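Local coordinates for protein alkyl hydroperoxide reductase/ Thiol specific antioxidant/ Mal allergen (Burkholderia ambifaria, PDB 5ENU) that probably reduces hydrogen peroxide and organic hydroperoxides as a thiol-dependent peroxiredoxin of the AhpC/TSA family, built on a thioredoxin-like fold, at residues 76-81 and 101-106; 43-48 and 125-130. All blocks are in the same frame, centred on the assembly; numbering follows the deposited sequence.

Contact 1 (76-81 and 101-106); sequences VSRDSL and ADEALC
R78 sets its CG beside its own backbone N, opposite the carbonyl carbon (chi1 -58°), and then bends at chi3 (-63°), while E103 runs out straight beyond its CG; the bend and the extended chain together bring guanidinium and carboxylate within bonding distance. R78 NH1 donates to E103 OE2 at 2.8 Å, a salt bridge that lies in the guanidinium plane but meets the oxygen on its anti side, somewhat out of the carboxylate plane. The two flat groups are turned 34° from each other. Behind the charges the chains also touch through carbon, with R78 CD 3.6 Å from E103 CG. C106 SG lies against the aliphatic part of the arginine, 3.9 Å from R78 CG. At the backbone, A101 CA makes a CH...O contact of 3.4 Å with R78 O. R123 ties up both partners, bridging E103 OE1 with its NE and accepting from R78 NH2 with its carbonyl. The contact thus joins the turn leaving strand 71-77 to the turn entering helix 104-109; I112 of strand 112-117 packs against R78, E103 and C106, and F43 of strand 38-43 against V76, L105 and C106.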
# COMPACT_ATOMS: atom_id res chain seq x y z
N VAL A 76 -2.54 0.63 -2.56
CA VAL A 76 -3.44 -0.52 -2.71
C VAL A 76 -4.80 -0.16 -2.14
O VAL A 76 -4.90 0.25 -0.97
CB VAL A 76 -2.93 -1.78 -1.98
CG1 VAL A 76 -3.82 -2.97 -2.35
CG2 VAL A 76 -1.47 -2.04 -2.31
N SER A 77 -5.86 -0.35 -2.93
CA SER A 77 -7.21 -0.42 -2.40
C SER A 77 -7.96 -1.48 -3.20
O SER A 77 -7.43 -2.02 -4.18
CB SER A 77 -7.96 0.92 -2.46
OG SER A 77 -8.48 1.15 -3.76
N ARG A 78 -9.20 -1.76 -2.80
CA ARG A 78 -9.99 -2.76 -3.51
C ARG A 78 -10.76 -2.17 -4.70
O ARG A 78 -11.49 -2.92 -5.37
CB ARG A 78 -10.94 -3.48 -2.54
CG ARG A 78 -10.20 -4.18 -1.38
CD ARG A 78 -11.15 -4.60 -0.27
NE ARG A 78 -11.81 -3.45 0.36
CZ ARG A 78 -12.83 -3.56 1.19
NH1 ARG A 78 -13.31 -4.76 1.52
NH2 ARG A 78 -13.36 -2.46 1.71
N ASP A 79 -10.62 -0.87 -4.96
CA ASP A 79 -11.31 -0.25 -6.09
C ASP A 79 -10.87 -0.87 -7.42
O ASP A 79 -9.78 -1.45 -7.53
CB ASP A 79 -11.04 1.27 -6.11
CG ASP A 79 -11.62 1.96 -4.91
OD1 ASP A 79 -12.86 2.11 -4.88
OD2 ASP A 79 -10.87 2.30 -3.97
N SER A 80 -11.72 -0.71 -8.43
CA SER A 80 -11.46 -1.21 -9.78
C SER A 80 -10.26 -0.50 -10.43
O SER A 80 -9.84 0.60 -10.04
CB SER A 80 -12.68 -0.97 -10.67
OG SER A 80 -12.86 0.41 -10.88
N LEU A 81 -9.71 -1.15 -11.47
CA LEU A 81 -8.68 -0.50 -12.28
C LEU A 81 -9.20 0.79 -12.90
O LEU A 81 -8.46 1.78 -12.98
CB LEU A 81 -8.19 -1.46 -13.37
CG LEU A 81 -7.26 -2.56 -12.84
CD1 LEU A 81 -7.00 -3.58 -13.97
CD2 LEU A 81 -5.95 -1.97 -12.32
N ALA A 101 -9.20 -5.91 -5.96
CA ALA A 101 -10.64 -6.18 -5.94
C ALA A 101 -10.98 -7.55 -5.35
O ALA A 101 -12.06 -7.71 -4.77
CB ALA A 101 -11.23 -6.07 -7.36
N ASP A 102 -10.09 -8.54 -5.51
CA ASP A 102 -10.35 -9.88 -4.99
C ASP A 102 -9.78 -10.12 -3.60
O ASP A 102 -9.82 -11.26 -3.11
CB ASP A 102 -9.89 -10.97 -5.98
CG ASP A 102 -8.40 -10.95 -6.23
OD1 ASP A 102 -7.63 -10.40 -5.40
OD2 ASP A 102 -7.99 -11.52 -7.25
N GLU A 103 -9.21 -9.08 -2.97
CA GLU A 103 -8.74 -9.06 -1.58
C GLU A 103 -7.53 -9.94 -1.32
O GLU A 103 -7.20 -10.18 -0.15
CB GLU A 103 -9.84 -9.35 -0.56
CG GLU A 103 -10.68 -8.14 -0.28
CD GLU A 103 -11.70 -8.32 0.85
OE1 GLU A 103 -11.62 -9.31 1.61
OE2 GLU A 103 -12.58 -7.45 0.97
N ALA A 104 -6.83 -10.43 -2.35
CA ALA A 104 -5.64 -11.25 -2.11
C ALA A 104 -4.61 -10.52 -1.24
O ALA A 104 -4.09 -11.09 -0.27
CB ALA A 104 -5.02 -11.70 -3.43
N LEU A 105 -4.28 -9.27 -1.58
CA LEU A 105 -3.27 -8.57 -0.80
C LEU A 105 -3.82 -8.13 0.55
O LEU A 105 -3.09 -8.14 1.55
CB LEU A 105 -2.72 -7.36 -1.55
CG LEU A 105 -1.61 -7.59 -2.58
CD1 LEU A 105 -2.11 -8.42 -3.77
CD2 LEU A 105 -1.05 -6.25 -3.04
N CYS A 106 -5.09 -7.73 0.61
CA CYS A 106 -5.66 -7.32 1.89
C CYS A 106 -5.65 -8.47 2.88
O CYS A 106 -5.41 -8.28 4.08
CB CYS A 106 -7.08 -6.80 1.71
SG CYS A 106 -7.24 -5.19 0.92

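Contact 2 (43-48 and 125-130); sequences FYPKDN and IERSTF
F43 and S128 form an antiparallel hydrogen-bonded pair in the central mixed sheet of the thioredoxin-like fold, where strand 38-43 runs out beside strand 120-132. P45, T49 and C52 fit the peroxiredoxin Pro-x-x-x-Thr-x-x-Cys motif; C52 is probably the peroxidatic cysteine and R127, as in relatives, probably the active-site arginine. F43 N donates to S128 O at 2.7 Å, almost straight along the carbonyl, and S128 N returns a longer bond of 3.2 Å to F43 O. The F43 ring presents CD1 to F130 CE2 at 3.7 Å; the planes stand 87° apart, and F109 meets both rings. Past the bridge 43-48 leaves the sheet. I125 packs against it, CD1 3.7 Å from Y44 O, and P45 crosses R127 at about a right angle, its CD over one guanidinium face toward the rim. E55 of helix 50-68 fixes R127 NH2 in a salt bridge, and C52 touches Y44, P45 and R127. With CG between backbone N and carbonyl carbon (chi1 61°), the Y44 ring points toward D47, where OH donates to OD1 at 2.6 Å; CB stays against R127 NH2. A water bonds F43 O at 2.9 Å and T129 OG1 at 2.8 Å.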
# COMPACT_ATOMS: atom_id res chain seq x y z
N PHE A 43 -1.79 0.74 2.02
CA PHE A 43 -3.19 0.39 1.84
C PHE A 43 -4.06 1.55 2.30
O PHE A 43 -3.82 2.11 3.39
CB PHE A 43 -3.56 -0.85 2.68
CG PHE A 43 -2.95 -2.14 2.18
CD1 PHE A 43 -1.62 -2.43 2.40
CD2 PHE A 43 -3.73 -3.06 1.49
CE1 PHE A 43 -1.07 -3.62 1.94
CE2 PHE A 43 -3.20 -4.27 1.02
CZ PHE A 43 -1.85 -4.53 1.24
N TYR A 44 -5.02 1.93 1.47
CA TYR A 44 -5.91 3.03 1.80
C TYR A 44 -7.35 2.61 1.54
O TYR A 44 -7.61 1.81 0.63
CB TYR A 44 -5.56 4.31 0.99
CG TYR A 44 -5.65 4.15 -0.52
CD1 TYR A 44 -4.60 3.61 -1.26
CD2 TYR A 44 -6.81 4.56 -1.20
CE1 TYR A 44 -4.69 3.48 -2.65
CE2 TYR A 44 -6.90 4.44 -2.59
CZ TYR A 44 -5.85 3.91 -3.30
OH TYR A 44 -5.94 3.77 -4.67
N PRO A 45 -8.31 3.08 2.35
CA PRO A 45 -9.68 2.53 2.24
C PRO A 45 -10.35 2.69 0.88
O PRO A 45 -10.95 1.72 0.39
CB PRO A 45 -10.45 3.26 3.35
CG PRO A 45 -9.43 3.73 4.32
CD PRO A 45 -8.10 3.84 3.59
N LYS A 46 -10.28 3.86 0.24
CA LYS A 46 -11.16 4.08 -0.92
C LYS A 46 -10.69 5.23 -1.79
O LYS A 46 -10.47 6.35 -1.29
CB LYS A 46 -12.60 4.38 -0.47
N ASP A 47 -10.60 4.99 -3.10
CA ASP A 47 -10.36 6.07 -4.05
C ASP A 47 -11.37 7.19 -3.83
O ASP A 47 -12.55 6.95 -3.57
CB ASP A 47 -10.54 5.56 -5.49
CG ASP A 47 -9.43 4.63 -5.97
OD1 ASP A 47 -8.44 4.42 -5.24
OD2 ASP A 47 -9.55 4.10 -7.11
N ASN A 48 -10.89 8.43 -3.94
CA ASN A 48 -11.69 9.66 -4.01
C ASN A 48 -12.22 10.14 -2.67
O ASN A 48 -13.02 11.09 -2.66
CB ASN A 48 -12.81 9.61 -5.06
CG ASN A 48 -12.27 9.33 -6.43
OD1 ASN A 48 -11.47 10.11 -6.95
ND2 ASN A 48 -12.63 8.18 -7.00
N ILE A 125 -11.17 -1.64 4.86
CA ILE A 125 -9.70 -1.68 4.95
C ILE A 125 -9.30 -0.74 6.09
O ILE A 125 -9.77 0.41 6.14
CB ILE A 125 -9.05 -1.17 3.64
CG1 ILE A 125 -9.12 -2.22 2.53
CG2 ILE A 125 -7.58 -0.70 3.87
CD1 ILE A 125 -8.46 -1.74 1.26
N GLU A 126 -8.42 -1.20 6.96
CA GLU A 126 -7.76 -0.36 7.94
C GLU A 126 -6.54 0.28 7.27
O GLU A 126 -5.66 -0.43 6.79
CB GLU A 126 -7.30 -1.27 9.08
CG GLU A 126 -6.63 -0.55 10.22
CD GLU A 126 -6.47 -1.42 11.45
OE1 GLU A 126 -5.76 -2.45 11.39
OE2 GLU A 126 -7.07 -1.08 12.49
N ARG A 127 -6.52 1.62 7.19
CA ARG A 127 -5.39 2.33 6.57
C ARG A 127 -4.08 1.90 7.22
O ARG A 127 -3.89 2.07 8.42
CB ARG A 127 -5.55 3.85 6.72
CG ARG A 127 -4.58 4.66 5.87
CD ARG A 127 -4.67 6.17 6.15
NE ARG A 127 -6.04 6.67 6.06
CZ ARG A 127 -6.66 6.94 4.91
NH1 ARG A 127 -7.93 7.33 4.92
NH2 ARG A 127 -6.03 6.83 3.74
N SER A 128 -3.18 1.32 6.42
CA SER A 128 -1.98 0.67 6.93
C SER A 128 -0.90 0.76 5.86
O SER A 128 -1.19 0.74 4.66
CB SER A 128 -2.22 -0.81 7.24
OG SER A 128 -3.32 -0.99 8.11
N THR A 129 0.36 0.80 6.31
CA THR A 129 1.51 0.90 5.41
C THR A 129 2.57 -0.11 5.83
O THR A 129 2.71 -0.41 7.01
CB THR A 129 2.07 2.31 5.42
OG1 THR A 129 1.01 3.19 5.04
CG2 THR A 129 3.26 2.48 4.47
N PHE A 130 3.30 -0.62 4.84
CA PHE A 130 4.31 -1.64 5.04
C PHE A 130 5.57 -1.24 4.29
O PHE A 130 5.51 -0.86 3.12
CB PHE A 130 3.77 -2.97 4.53
CG PHE A 130 2.52 -3.39 5.25
CD1 PHE A 130 2.61 -4.09 6.45
CD2 PHE A 130 1.26 -3.00 4.78
CE1 PHE A 130 1.45 -4.43 7.15
CE2 PHE A 130 0.12 -3.34 5.49
CZ PHE A 130 0.22 -4.07 6.67
O HOH W 1 -1.63 3.79 4.33

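Centred about 10 Å apart, the two contacts reach the same mixed sheet of the thioredoxin-like core. Their segments come along the chain in the order 43-48, 76-81, 101-106, 125-130, so contact 1 is nested inside the loop that contact 2 closes. Strand 38-43 lies between strands 71-77 and 120-132, parallel to the first and antiparallel to the second. The contacts also touch directly: V76 O and Y44 N are 3.0 Å apart, and D79 OD2 lies 2.8 Å from D47 N, both probable hydrogen bonds. Segment 43-48 leads into helix 50-68, which carries C52, probably the peroxidatic cysteine; the two contacts thus appear to hold the sheet-end loop that leads to it.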